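Local atomic coordinates of M32 carboxypeptidase (Chitinophagaceae bacterium, PDB entry 7A03), a protein that probably removes amino acids one at a time from the C-terminal end of peptides, as a metal-dependent carboxypeptidase of the M32 family. Residues Thr148-Glu153 / Tyr157-Asn162. Residues are numbered along the deposited sequence; the frame is centred on the assembly and turned at random.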
ATOM      1  N   THR A 148      10.992  -5.429 -22.377  1.00 27.85           N
ATOM      2  CA  THR A 148      11.858  -4.978 -23.471  1.00 32.23           C
ATOM      3  C   THR A 148      11.435  -3.612 -24.018  1.00 31.12           C
ATOM      4  O   THR A 148      12.288  -2.821 -24.435  1.00 34.51           O
ATOM      5  CB  THR A 148      11.984  -6.029 -24.577  1.00 32.60           C
ATOM      6  OG1 THR A 148      10.687  -6.384 -25.066  1.00 31.17           O
ATOM      7  CG2 THR A 148      12.678  -7.276 -24.049  1.00 35.32           C
ATOM      8  N   VAL A 149      10.134  -3.315 -24.013  1.00 26.52           N
ATOM      9  CA  VAL A 149       9.661  -2.005 -24.470  1.00 30.46           C
ATOM     10  C   VAL A 149      10.078  -0.891 -23.505  1.00 34.31           C
ATOM     11  O   VAL A 149      10.476   0.201 -23.929  1.00 32.86           O
ATOM     12  CB  VAL A 149       8.138  -2.040 -24.702  1.00 29.01           C
ATOM     13  CG1 VAL A 149       7.542  -0.630 -24.710  1.00 34.31           C
ATOM     14  CG2 VAL A 149       7.818  -2.779 -25.987  1.00 28.41           C
ATOM     15  N   LEU A 150       9.984  -1.140 -22.198  1.00 28.96           N
ATOM     16  CA  LEU A 150      10.306  -0.112 -21.212  1.00 24.99           C
ATOM     17  C   LEU A 150      11.805   0.119 -21.095  1.00 29.79           C
ATOM     18  O   LEU A 150      12.235   1.244 -20.815  1.00 29.03           O
ATOM     19  CB  LEU A 150       9.738  -0.498 -19.846  1.00 24.92           C
ATOM     20  CG  LEU A 150       8.219  -0.440 -19.694  1.00 20.78           C
ATOM     21  CD1 LEU A 150       7.787  -1.250 -18.480  1.00 23.68           C
ATOM     22  CD2 LEU A 150       7.802   1.002 -19.540  1.00 20.57           C
ATOM     23  N   GLY A 151      12.602  -0.924 -21.296  1.00 22.76           N
ATOM     24  CA  GLY A 151      14.032  -0.874 -21.084  1.00 23.23           C
ATOM     25  C   GLY A 151      14.394  -1.098 -19.627  1.00 26.38           C
ATOM     26  O   GLY A 151      13.586  -0.931 -18.715  1.00 28.27           O
ATOM     27  N   TYR A 152      15.650  -1.474 -19.408  1.00 26.86           N
ATOM     28  CA  TYR A 152      16.102  -1.812 -18.066  1.00 25.95           C
ATOM     29  C   TYR A 152      17.593  -2.101 -18.125  1.00 26.28           C
ATOM     30  O   TYR A 152      18.180  -2.285 -19.195  1.00 27.62           O
ATOM     31  CB  TYR A 152      15.386  -3.056 -17.529  1.00 24.81           C
ATOM     32  CG  TYR A 152      15.592  -4.277 -18.400  1.00 23.38           C
ATOM     33  CD1 TYR A 152      16.708  -5.103 -18.233  1.00 22.37           C
ATOM     34  CD2 TYR A 152      14.694  -4.586 -19.418  1.00 26.46           C
ATOM     35  CE1 TYR A 152      16.906  -6.198 -19.035  1.00 25.93           C
ATOM     36  CE2 TYR A 152      14.886  -5.690 -20.227  1.00 35.04           C
ATOM     37  CZ  TYR A 152      15.993  -6.493 -20.028  1.00 28.11           C
ATOM     38  OH  TYR A 152      16.193  -7.592 -20.825  1.00 27.14           O
ATOM     39  N   GLU A 153      18.187  -2.182 -16.948  1.00 22.35           N
ATOM     40  CA  GLU A 153      19.535  -2.682 -16.801  1.00 22.00           C
ATOM     41  C   GLU A 153      19.550  -3.905 -15.893  1.00 29.91           C
ATOM     42  O   GLU A 153      18.764  -4.007 -14.945  1.00 27.09           O
ATOM     43  CB  GLU A 153      20.461  -1.601 -16.254  1.00 33.55           C
ATOM     44  CG  GLU A 153      20.353  -0.302 -17.024  1.00 42.59           C
ATOM     45  CD  GLU A 153      21.466   0.657 -16.703  1.00 54.61           C
ATOM     46  OE1 GLU A 153      22.645   0.246 -16.767  1.00 60.85           O
ATOM     47  OE2 GLU A 153      21.161   1.826 -16.387  1.00 61.16           O
ATOM     48  N   TYR A 157      13.028  -7.760 -14.916  1.00 17.14           N
ATOM     49  CA  TYR A 157      12.054  -7.456 -13.874  1.00 19.09           C
ATOM     50  C   TYR A 157      12.221  -6.039 -13.321  1.00 16.44           C
ATOM     51  O   TYR A 157      11.240  -5.453 -12.854  1.00 16.63           O
ATOM     52  CB  TYR A 157      12.179  -8.528 -12.783  1.00 20.13           C
ATOM     53  CG  TYR A 157      11.146  -8.512 -11.683  1.00 17.75           C
ATOM     54  CD1 TYR A 157       9.791  -8.364 -11.954  1.00 18.36           C
ATOM     55  CD2 TYR A 157      11.536  -8.672 -10.365  1.00 18.13           C
ATOM     56  CE1 TYR A 157       8.862  -8.371 -10.928  1.00 20.33           C
ATOM     57  CE2 TYR A 157      10.617  -8.666  -9.344  1.00 19.79           C
ATOM     58  CZ  TYR A 157       9.288  -8.515  -9.627  1.00 18.87           C
ATOM     59  OH  TYR A 157       8.386  -8.524  -8.597  1.00 18.90           O
ATOM     60  N   ASN A 158      13.422  -5.459 -13.419  1.00 17.79           N
ATOM     61  CA  ASN A 158      13.633  -4.087 -12.963  1.00 19.60           C
ATOM     62  C   ASN A 158      12.723  -3.110 -13.681  1.00 21.33           C
ATOM     63  O   ASN A 158      12.369  -2.068 -13.120  1.00 17.29           O
ATOM     64  CB  ASN A 158      15.077  -3.666 -13.198  1.00 18.78           C
ATOM     65  CG  ASN A 158      16.029  -4.323 -12.228  1.00 22.65           C
ATOM     66  OD1 ASN A 158      15.599  -4.857 -11.200  1.00 22.43           O
ATOM     67  ND2 ASN A 158      17.319  -4.289 -12.537  1.00 23.04           N
ATOM     68  N   ALA A 159      12.361  -3.410 -14.930  1.00 16.40           N
ATOM     69  CA  ALA A 159      11.468  -2.508 -15.654  1.00 17.18           C
ATOM     70  C   ALA A 159      10.102  -2.454 -14.990  1.00 14.70           C
ATOM     71  O   ALA A 159       9.468  -1.389 -14.930  1.00 17.74           O
ATOM     72  CB  ALA A 159      11.347  -2.935 -17.118  1.00 16.68           C
ATOM     73  N   LEU A 160       9.640  -3.591 -14.461  1.00 17.28           N
ATOM     74  CA  LEU A 160       8.324  -3.630 -13.840  1.00 16.93           C
ATOM     75  C   LEU A 160       8.383  -3.118 -12.402  1.00 16.87           C
ATOM     76  O   LEU A 160       7.513  -2.344 -11.985  1.00 16.59           O
ATOM     77  CB  LEU A 160       7.760  -5.052 -13.920  1.00 17.58           C
ATOM     78  CG  LEU A 160       7.758  -5.646 -15.342  1.00 17.66           C
ATOM     79  CD1 LEU A 160       7.098  -7.016 -15.353  1.00 20.09           C
ATOM     80  CD2 LEU A 160       7.020  -4.718 -16.282  1.00 19.12           C
ATOM     81  N   LEU A 161       9.411  -3.520 -11.644  1.00 17.07           N
ATOM     82  CA  LEU A 161       9.622  -2.959 -10.310  1.00 14.94           C
ATOM     83  C   LEU A 161       9.607  -1.435 -10.353  1.00 16.31           C
ATOM     84  O   LEU A 161       8.891  -0.781  -9.579  1.00 20.00           O
ATOM     85  CB  LEU A 161      10.935  -3.484  -9.703  1.00 17.02           C
ATOM     86  CG  LEU A 161      11.011  -4.964  -9.320  1.00 14.36           C
ATOM     87  CD1 LEU A 161      12.437  -5.368  -9.054  1.00 16.88           C
ATOM     88  CD2 LEU A 161      10.130  -5.265  -8.107  1.00 14.32           C
ATOM     89  N   ASN A 162      10.352  -0.857 -11.303  1.00 20.91           N
ATOM     90  CA  ASN A 162      10.440   0.595 -11.432  1.00 20.28           C
ATOM     91  C   ASN A 162       9.084   1.233 -11.711  1.00 21.92           C
ATOM     92  O   ASN A 162       8.840   2.367 -11.284  1.00 19.63           O
ATOM     93  CB  ASN A 162      11.442   0.959 -12.525  1.00 25.20           C
ATOM     94  CG  ASN A 162      11.679   2.447 -12.622  1.00 25.55           C
ATOM     95  OD1 ASN A 162      12.320   3.036 -11.759  1.00 24.33           O
ATOM     96  ND2 ASN A 162      11.178   3.061 -13.689  1.00 25.20           N
TER
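Ala-159 shows how one methyl group can seat a helix against the chain that leads into it. Its CB lies 4.0 Å from CB of Leu-150 and 4.1 Å from CB of Tyr-152, so two side chains separated by a glycine converge on the same small residue. Leu-150 extends CD1 alongside the helix, 3.9 Å from the carbonyl O of Ala-159. CD1 of Leu-150 also packs against CD2 of Leu-160, 4.2 Å away, and Leu-160 in turn touches Ile-373 of helix 358-374. Tyr-152 contributes mainly its CB, which also stands 4.0 Å from N of Ala-159; its CG sits between the backbone N and the carbonyl carbon (chi1 59°), and the ring leads off toward Thr-147, presenting itself obliquely to the alanine methyl.

In this largely helical metallopeptidase a short loop joins helix 129-150 to helix 157-164: the first helix ends, Gly-151 leaves helical geometry with positive phi, and the chain runs extended through Tyr-152 and Glu-153 before the second begins. At the bend, O of Gly-151 approaches CB of Ala-159 to 3.4 Å, a close polar-apolar contact.

Polar bonding is concentrated in Asn-158, whose ND2 donates to the backbone O of Glu-153 at 2.8 Å. ND2 lies nearly in line with that C=O bond (171°), but the N-H reaches the oxygen with a clear bend (145°), and the oxygen is tilted somewhat out of the amide plane. The other end of the group, OD1, accepts from N of Val-170 at the start of helix 170-192, and the two bonds together fix the amide's rotation. A leucine in place of Asn-158 would probably leave both the Glu-153 carbonyl and the Val-170 N-H without these mates, untying the connection from the next helix.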